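Local coordinates for enterobactin synthetase component F-related protein (Vibrio cholerae serotype O1, PDB 4OXI) that probably activates glycine with ATP as glycyl-adenylate, acting as the adenylation enzyme AlmE of a lipopolysaccharide-modification pathway behind antimicrobial peptide resistance, at residues Glu80-Asp83 and Met84-Leu88; Ser87-Asp90 and Tyr91-Gln95; Glu198-Val201 and Glu202-Val205. One frame throughout, in Å; residues are numbered along the deposited sequence.

Contact 1. Residues Glu80-Asp83 and Met84-Leu88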
loop_
_atom_site.group_PDB
_atom_site.type_symbol
_atom_site.label_atom_id
_atom_site.label_comp_id
_atom_site.label_asym_id
_atom_site.label_seq_id
_atom_site.Cartn_x
_atom_site.Cartn_y
_atom_site.Cartn_z
ATOM N N GLU A 80 -3.705 -2.199 -25.925
ATOM C CA GLU A 80 -3.389 -0.784 -25.820
ATOM C C GLU A 80 -2.486 -0.509 -24.619
ATOM O O GLU A 80 -1.578 0.304 -24.706
ATOM C CB GLU A 80 -4.670 0.050 -25.732
ATOM C CG GLU A 80 -5.488 0.067 -27.026
ATOM C CD GLU A 80 -6.932 0.542 -26.806
ATOM O OE1 GLU A 80 -7.415 0.525 -25.648
ATOM O OE2 GLU A 80 -7.588 0.917 -27.798
ATOM N N MET A 81 -2.741 -1.174 -23.493
ATOM C CA MET A 81 -1.897 -0.989 -22.307
ATOM C C MET A 81 -0.500 -1.547 -22.571
ATOM O O MET A 81 0.506 -0.987 -22.121
ATOM C CB MET A 81 -2.514 -1.672 -21.077
ATOM C CG MET A 81 -3.758 -0.970 -20.526
ATOM S SD MET A 81 -3.420 0.738 -20.012
ATOM C CE MET A 81 -2.149 0.475 -18.762
ATOM N N THR A 82 -0.439 -2.650 -23.313
ATOM C CA THR A 82 0.842 -3.265 -23.640
ATOM C C THR A 82 1.685 -2.362 -24.539
ATOM O O THR A 82 2.886 -2.243 -24.334
ATOM C CB THR A 82 0.648 -4.641 -24.264
ATOM O OG1 THR A 82 -0.010 -5.484 -23.301
ATOM C CG2 THR A 82 1.999 -5.256 -24.650
ATOM N N ASP A 83 1.055 -1.699 -25.505
ATOM C CA ASP A 83 1.776 -0.781 -26.379
ATOM C C ASP A 83 2.392 0.357 -25.566
ATOM O O ASP A 83 3.537 0.736 -25.786
ATOM C CB ASP A 83 0.847 -0.170 -27.446
ATOM C CG ASP A 83 0.298 -1.202 -28.441
ATOM O OD1 ASP A 83 0.868 -2.312 -28.562
ATOM O OD2 ASP A 83 -0.713 -0.883 -29.116
ATOM N N MET A 84 1.614 0.930 -24.652
ATOM C CA MET A 84 2.118 2.031 -23.845
ATOM C C MET A 84 3.218 1.539 -22.905
ATOM O O MET A 84 4.266 2.157 -22.804
ATOM C CB MET A 84 0.986 2.680 -23.057
ATOM C CG MET A 84 0.161 3.634 -23.887
ATOM S SD MET A 84 -1.237 4.275 -22.963
ATOM C CE MET A 84 -2.429 2.936 -23.139
ATOM N N ALA A 85 2.983 0.410 -22.251
ATOM C CA ALA A 85 3.921 -0.121 -21.273
ATOM C C ALA A 85 5.272 -0.491 -21.901
ATOM O O ALA A 85 6.314 -0.038 -21.433
ATOM C CB ALA A 85 3.309 -1.307 -20.553
ATOM N N LEU A 86 5.258 -1.286 -22.971
ATOM C CA LEU A 86 6.502 -1.655 -23.639
ATOM C C LEU A 86 7.171 -0.492 -24.373
ATOM O O LEU A 86 8.383 -0.518 -24.580
ATOM C CB LEU A 86 6.313 -2.840 -24.589
ATOM C CG LEU A 86 5.856 -4.156 -23.971
ATOM C CD1 LEU A 86 5.886 -5.257 -25.032
ATOM C CD2 LEU A 86 6.726 -4.528 -22.779
ATOM N N SER A 87 6.419 0.533 -24.757
ATOM C CA SER A 87 7.078 1.715 -25.318
ATOM C C SER A 87 7.902 2.432 -24.250
ATOM O O SER A 87 9.054 2.820 -24.488
ATOM C CB SER A 87 6.066 2.688 -25.933
ATOM O OG SER A 87 5.388 2.098 -27.032
ATOM N N LEU A 88 7.306 2.637 -23.083
ATOM C CA LEU A 88 8.027 3.276 -21.987
ATOM C C LEU A 88 9.217 2.418 -21.575
ATOM O O LEU A 88 10.342 2.899 -21.455
ATOM C CB LEU A 88 7.090 3.473 -20.793
ATOM C CG LEU A 88 6.040 4.570 -20.988
ATOM C CD1 LEU A 88 4.960 4.461 -19.916
ATOM C CD2 LEU A 88 6.706 5.948 -20.953
#
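The early turns of helix 78-95 hold this contact, where Asp83 and Ser87, one turn apart, meet at a doubly used carbonyl. Ser87 N reaches Asp83 O at 3.1 Å, and Ser87 OG reaches the same oxygen at 2.6 Å from the opposite face of the carbonyl plane. The hydroxyl can fold back in this way because OG sits beside its own backbone N (chi1 -63°). OG is also hydrogen-bonded to Thr197 N, which ties the helix to the loop after strand 190-193. The amide of Met84 donates to Glu80 O at 3.3 Å. The Met84 side chain runs out extended and then turns at the thioether (chi3 -82°), bringing CE to 3.2 Å from Glu80 O; the same methyl lies 3.9 Å from Met81 SD. Across the helix surface Thr82 and Leu86 lie side by side and point the same way, with Thr82 CG2 3.9 Å from Leu86 CD1. Asp83 OD1 accepts from Gln79 NE2 and from Gln199 N. Met81 packs on strands 67-71 and 74-77 and joins Ala85 on Trp115 of helix 108-119, while Met84 touches Tyr76 of strand 74-77 and Ser112 of that helix.

Contact 2. Residues Ser87-Asp90 and Tyr91-Gln95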
loop_
_atom_site.group_PDB
_atom_site.type_symbol
_atom_site.label_atom_id
_atom_site.label_comp_id
_atom_site.label_asym_id
_atom_site.label_seq_id
_atom_site.Cartn_x
_atom_site.Cartn_y
_atom_site.Cartn_z
ATOM N N SER A 87 6.419 0.533 -24.757
ATOM C CA SER A 87 7.078 1.715 -25.318
ATOM C C SER A 87 7.902 2.432 -24.250
ATOM O O SER A 87 9.054 2.820 -24.488
ATOM C CB SER A 87 6.066 2.688 -25.933
ATOM O OG SER A 87 5.388 2.098 -27.032
ATOM N N LEU A 88 7.306 2.637 -23.083
ATOM C CA LEU A 88 8.027 3.276 -21.987
ATOM C C LEU A 88 9.217 2.418 -21.575
ATOM O O LEU A 88 10.342 2.899 -21.455
ATOM C CB LEU A 88 7.090 3.473 -20.793
ATOM C CG LEU A 88 6.040 4.570 -20.988
ATOM C CD1 LEU A 88 4.960 4.461 -19.916
ATOM C CD2 LEU A 88 6.706 5.948 -20.953
ATOM N N SER A 89 8.959 1.132 -21.380
ATOM C CA SER A 89 9.985 0.183 -20.941
ATOM C C SER A 89 11.193 0.098 -21.900
ATOM O O SER A 89 12.357 0.100 -21.464
ATOM C CB SER A 89 9.328 -1.187 -20.764
ATOM O OG SER A 89 10.262 -2.141 -20.339
ATOM N N ASP A 90 10.926 0.031 -23.201
ATOM C CA ASP A 90 12.010 -0.017 -24.180
ATOM C C ASP A 90 12.864 1.235 -24.094
ATOM O O ASP A 90 14.082 1.164 -24.156
ATOM C CB ASP A 90 11.465 -0.144 -25.605
ATOM C CG ASP A 90 10.960 -1.539 -25.925
ATOM O OD1 ASP A 90 11.206 -2.474 -25.120
ATOM O OD2 ASP A 90 10.315 -1.695 -26.988
ATOM N N TYR A 91 12.219 2.387 -23.970
ATOM C CA TYR A 91 12.928 3.649 -23.920
ATOM C C TYR A 91 13.805 3.702 -22.654
ATOM O O TYR A 91 14.998 4.024 -22.730
ATOM C CB TYR A 91 11.914 4.797 -23.972
ATOM C CG TYR A 91 12.477 6.172 -24.255
ATOM C CD1 TYR A 91 12.254 6.801 -25.479
ATOM C CD2 TYR A 91 13.203 6.855 -23.293
ATOM C CE1 TYR A 91 12.752 8.073 -25.730
ATOM C CE2 TYR A 91 13.706 8.119 -23.533
ATOM C CZ TYR A 91 13.476 8.722 -24.748
ATOM O OH TYR A 91 13.972 9.987 -24.969
ATOM N N TRP A 92 13.223 3.364 -21.502
ATOM C CA TRP A 92 13.970 3.330 -20.238
ATOM C C TRP A 92 15.170 2.380 -20.269
ATOM O O TRP A 92 16.210 2.702 -19.727
ATOM C CB TRP A 92 13.045 2.936 -19.083
ATOM C CG TRP A 92 12.046 3.983 -18.762
ATOM C CD1 TRP A 92 12.140 5.315 -19.047
ATOM C CD2 TRP A 92 10.788 3.800 -18.091
ATOM N NE1 TRP A 92 11.020 5.973 -18.593
ATOM C CE2 TRP A 92 10.174 5.065 -18.005
ATOM C CE3 TRP A 92 10.125 2.690 -17.555
ATOM C CZ2 TRP A 92 8.926 5.254 -17.399
ATOM C CZ3 TRP A 92 8.884 2.879 -16.940
ATOM C CH2 TRP A 92 8.297 4.147 -16.878
ATOM N N HIS A 93 15.011 1.204 -20.877
ATOM C CA HIS A 93 16.126 0.271 -21.064
ATOM C C HIS A 93 17.275 0.909 -21.843
ATOM O O HIS A 93 18.441 0.788 -21.455
ATOM C CB HIS A 93 15.665 -0.987 -21.801
ATOM C CG HIS A 93 14.931 -1.955 -20.931
ATOM N ND1 HIS A 93 14.331 -3.091 -21.428
ATOM C CD2 HIS A 93 14.699 -1.954 -19.597
ATOM C CE1 HIS A 93 13.766 -3.756 -20.433
ATOM N NE2 HIS A 93 13.971 -3.087 -19.314
ATOM N N LEU A 94 16.939 1.587 -22.939
ATOM C CA LEU A 94 17.940 2.255 -23.759
ATOM C C LEU A 94 18.583 3.404 -23.004
ATOM O O LEU A 94 19.737 3.746 -23.257
ATOM C CB LEU A 94 17.313 2.770 -25.054
ATOM C CG LEU A 94 16.708 1.659 -25.911
ATOM C CD1 LEU A 94 16.180 2.247 -27.206
ATOM C CD2 LEU A 94 17.736 0.572 -26.211
ATOM N N GLN A 95 17.839 4.004 -22.080
ATOM C CA GLN A 95 18.369 5.083 -21.244
ATOM C C GLN A 95 19.172 4.547 -20.065
ATOM O O GLN A 95 19.859 5.302 -19.393
ATOM C CB GLN A 95 17.225 5.950 -20.700
ATOM C CG GLN A 95 16.607 6.894 -21.726
ATOM C CD GLN A 95 17.563 8.007 -22.113
ATOM O OE1 GLN A 95 18.147 7.988 -23.193
ATOM N NE2 GLN A 95 17.738 8.969 -21.226
#
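Regular alpha-helical bonds join each residue of Ser87-Asp90 to the one four places on, the straightest being Trp92 N to Leu88 O at 2.9 Å with an N-H...O angle of 173°. The indole of Trp92 folds back over the preceding turn, its CG beside the backbone N (chi1 -69°). One face of the ring therefore meets Leu88 twice: Leu88 O sits under the pyrrole end, 3.4 Å from Trp92 CG, and Leu88 CB makes a CH-pi contact 4.2 Å from the centroid of the six-membered ring, only 9° off its normal. These are the last turns of helix 78-95, which lies against helix 108-119 and the parallel sheet that includes strands 170-173 and 190-193. Trp92 packs on Ala113 and Ala116 of that helix and meets Tyr172 edge-to-face. One residue further, the imidazole of His93 repeats the pattern on another side of the helix: Ser89 O lies over one ring face, 3.3 Å from His93 CG, while Ser89 OG comes within 3.9 Å of His93 CE1. A bond from His93 NE2 to Gly120 O fixes the rotation of the ring. Tyr91 leads the other way, touching the preceding turn with its CB, 3.5 Å from Ser87 O, and sending its hydroxyl to His192 ND1. On the solvent-facing side Leu94 CG rests 3.2 Å from Asp90 O, which accepts Leu94 N at 3.1 Å.

Contact 3. Residues Glu198-Val201 and Glu202-Val205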
loop_
_atom_site.group_PDB
_atom_site.type_symbol
_atom_site.label_atom_id
_atom_site.label_comp_id
_atom_site.label_asym_id
_atom_site.label_seq_id
_atom_site.Cartn_x
_atom_site.Cartn_y
_atom_site.Cartn_z
ATOM N N GLU A 198 3.259 0.307 -31.643
ATOM C CA GLU A 198 2.479 -0.917 -31.490
ATOM C C GLU A 198 3.424 -2.073 -31.194
ATOM O O GLU A 198 4.526 -2.110 -31.722
ATOM C CB GLU A 198 1.626 -1.174 -32.731
ATOM C CG GLU A 198 0.574 -0.072 -32.936
ATOM C CD GLU A 198 -0.455 -0.393 -34.010
ATOM O OE1 GLU A 198 -0.727 -1.592 -34.255
ATOM O OE2 GLU A 198 -0.994 0.566 -34.603
ATOM N N GLN A 199 3.008 -2.990 -30.326
ATOM C CA GLN A 199 3.881 -4.076 -29.870
ATOM C C GLN A 199 3.232 -5.430 -30.126
ATOM O O GLN A 199 2.034 -5.607 -29.922
ATOM C CB GLN A 199 4.198 -3.941 -28.370
ATOM C CG GLN A 199 4.698 -2.558 -27.919
ATOM C CD GLN A 199 6.159 -2.295 -28.295
ATOM O OE1 GLN A 199 6.958 -3.227 -28.406
ATOM N NE2 GLN A 199 6.514 -1.018 -28.476
ATOM N N ASP A 200 4.033 -6.390 -30.569
ATOM C CA ASP A 200 3.533 -7.717 -30.895
ATOM C C ASP A 200 3.470 -8.530 -29.617
ATOM O O ASP A 200 4.507 -8.875 -29.047
ATOM C CB ASP A 200 4.465 -8.395 -31.911
ATOM C CG ASP A 200 3.857 -9.651 -32.542
ATOM O OD1 ASP A 200 2.884 -10.214 -31.986
ATOM O OD2 ASP A 200 4.370 -10.083 -33.601
ATOM N N VAL A 201 2.255 -8.836 -29.168
ATOM C CA VAL A 201 2.082 -9.597 -27.937
ATOM C C VAL A 201 2.427 -11.083 -28.099
ATOM O O VAL A 201 2.584 -11.789 -27.101
ATOM C CB VAL A 201 0.673 -9.429 -27.339
ATOM C CG1 VAL A 201 0.384 -7.956 -27.101
ATOM C CG2 VAL A 201 -0.370 -10.050 -28.243
ATOM N N GLU A 202 2.554 -11.550 -29.343
ATOM C CA GLU A 202 3.013 -12.920 -29.612
ATOM C C GLU A 202 4.460 -13.083 -29.139
ATOM O O GLU A 202 4.873 -14.163 -28.712
ATOM C CB GLU A 202 2.906 -13.255 -31.109
ATOM C CG GLU A 202 1.482 -13.204 -31.683
ATOM C CD GLU A 202 0.679 -14.467 -31.397
ATOM O OE1 GLU A 202 -0.561 -14.373 -31.231
ATOM O OE2 GLU A 202 1.286 -15.560 -31.354
ATOM N N LEU A 203 5.205 -11.981 -29.195
ATOM C CA LEU A 203 6.632 -11.954 -28.879
ATOM C C LEU A 203 6.923 -11.740 -27.398
ATOM O O LEU A 203 8.077 -11.835 -26.977
ATOM C CB LEU A 203 7.317 -10.841 -29.682
ATOM C CG LEU A 203 7.886 -11.156 -31.070
ATOM C CD1 LEU A 203 6.943 -12.037 -31.886
ATOM C CD2 LEU A 203 8.198 -9.858 -31.816
ATOM N N LEU A 204 5.883 -11.435 -26.623
ATOM C CA LEU A 204 6.021 -11.091 -25.206
ATOM C C LEU A 204 6.939 -12.016 -24.397
ATOM O O LEU A 204 7.816 -11.546 -23.661
ATOM C CB LEU A 204 4.647 -11.036 -24.534
ATOM C CG LEU A 204 4.008 -9.669 -24.307
ATOM C CD1 LEU A 204 3.047 -9.756 -23.150
ATOM C CD2 LEU A 204 5.061 -8.635 -24.022
ATOM N N VAL A 205 6.741 -13.322 -24.528
ATOM C CA VAL A 205 7.465 -14.287 -23.696
ATOM C C VAL A 205 8.982 -14.376 -23.972
ATOM O O VAL A 205 9.752 -14.769 -23.096
ATOM C CB VAL A 205 6.800 -15.680 -23.759
ATOM C CG1 VAL A 205 7.407 -16.621 -22.726
ATOM C CG2 VAL A 205 5.304 -15.548 -23.523
#
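Asp200 grips the turn that follows it with both backbone and side chain. Its OD1 receives Glu202 N at 3.0 Å, the amide approaching from above the carboxylate plane, and its carbonyl O accepts Leu203 N at 3.2 Å, again from well above the plane and with a bent C=O...N angle of 116°. With CG anti to the backbone N (chi1 -167°), the carboxylate is carried forward over the turn; OD1 also touches Glu202 CB at 3.2 Å, and OD2 meets Leu203 CD1 at 3.7 Å where the two side chains cross at about a right angle. The bond from OD1 to the amide two residues on makes this an Asx turn, combined with a beta turn over residues 200-203. A weak bond from Leu204 N to Val201 O, 3.4 Å, starts a second turn, and Leu204 CB presses on the same oxygen at 3.4 Å. Further out, Gln61 NE2 also bonds Val201 O, and Glu202, bent at chi2, carries OE1 to a salt bridge with Arg64 NH1. Leu204 drops between two helices, onto Leu57, Ile60 and Gln61 of helix 51-62 and Leu86 of helix 78-95.

Contacts 1 and 2 are successive parts of helix 78-95, their centres about 10 Å apart, and they share Ser87 and Leu88. Contact 3 belongs to a loop much later in the chain that comes back alongside this helix, its centre about 10 Å from that of contact 1 and about 15 Å from that of contact 2. The seam with contact 1 is partly polar, Gln199 N bonding Asp83 OD1 at 2.9 Å, and partly apolar, with Leu204 CD2 3.6 Å from Leu86 CD1. Gln199 NE2 also lies 3.6 Å from Ser87 OG. The glycyl-adenylate pocket is built from residues between 266 and 477, so none of the three contacts lines it.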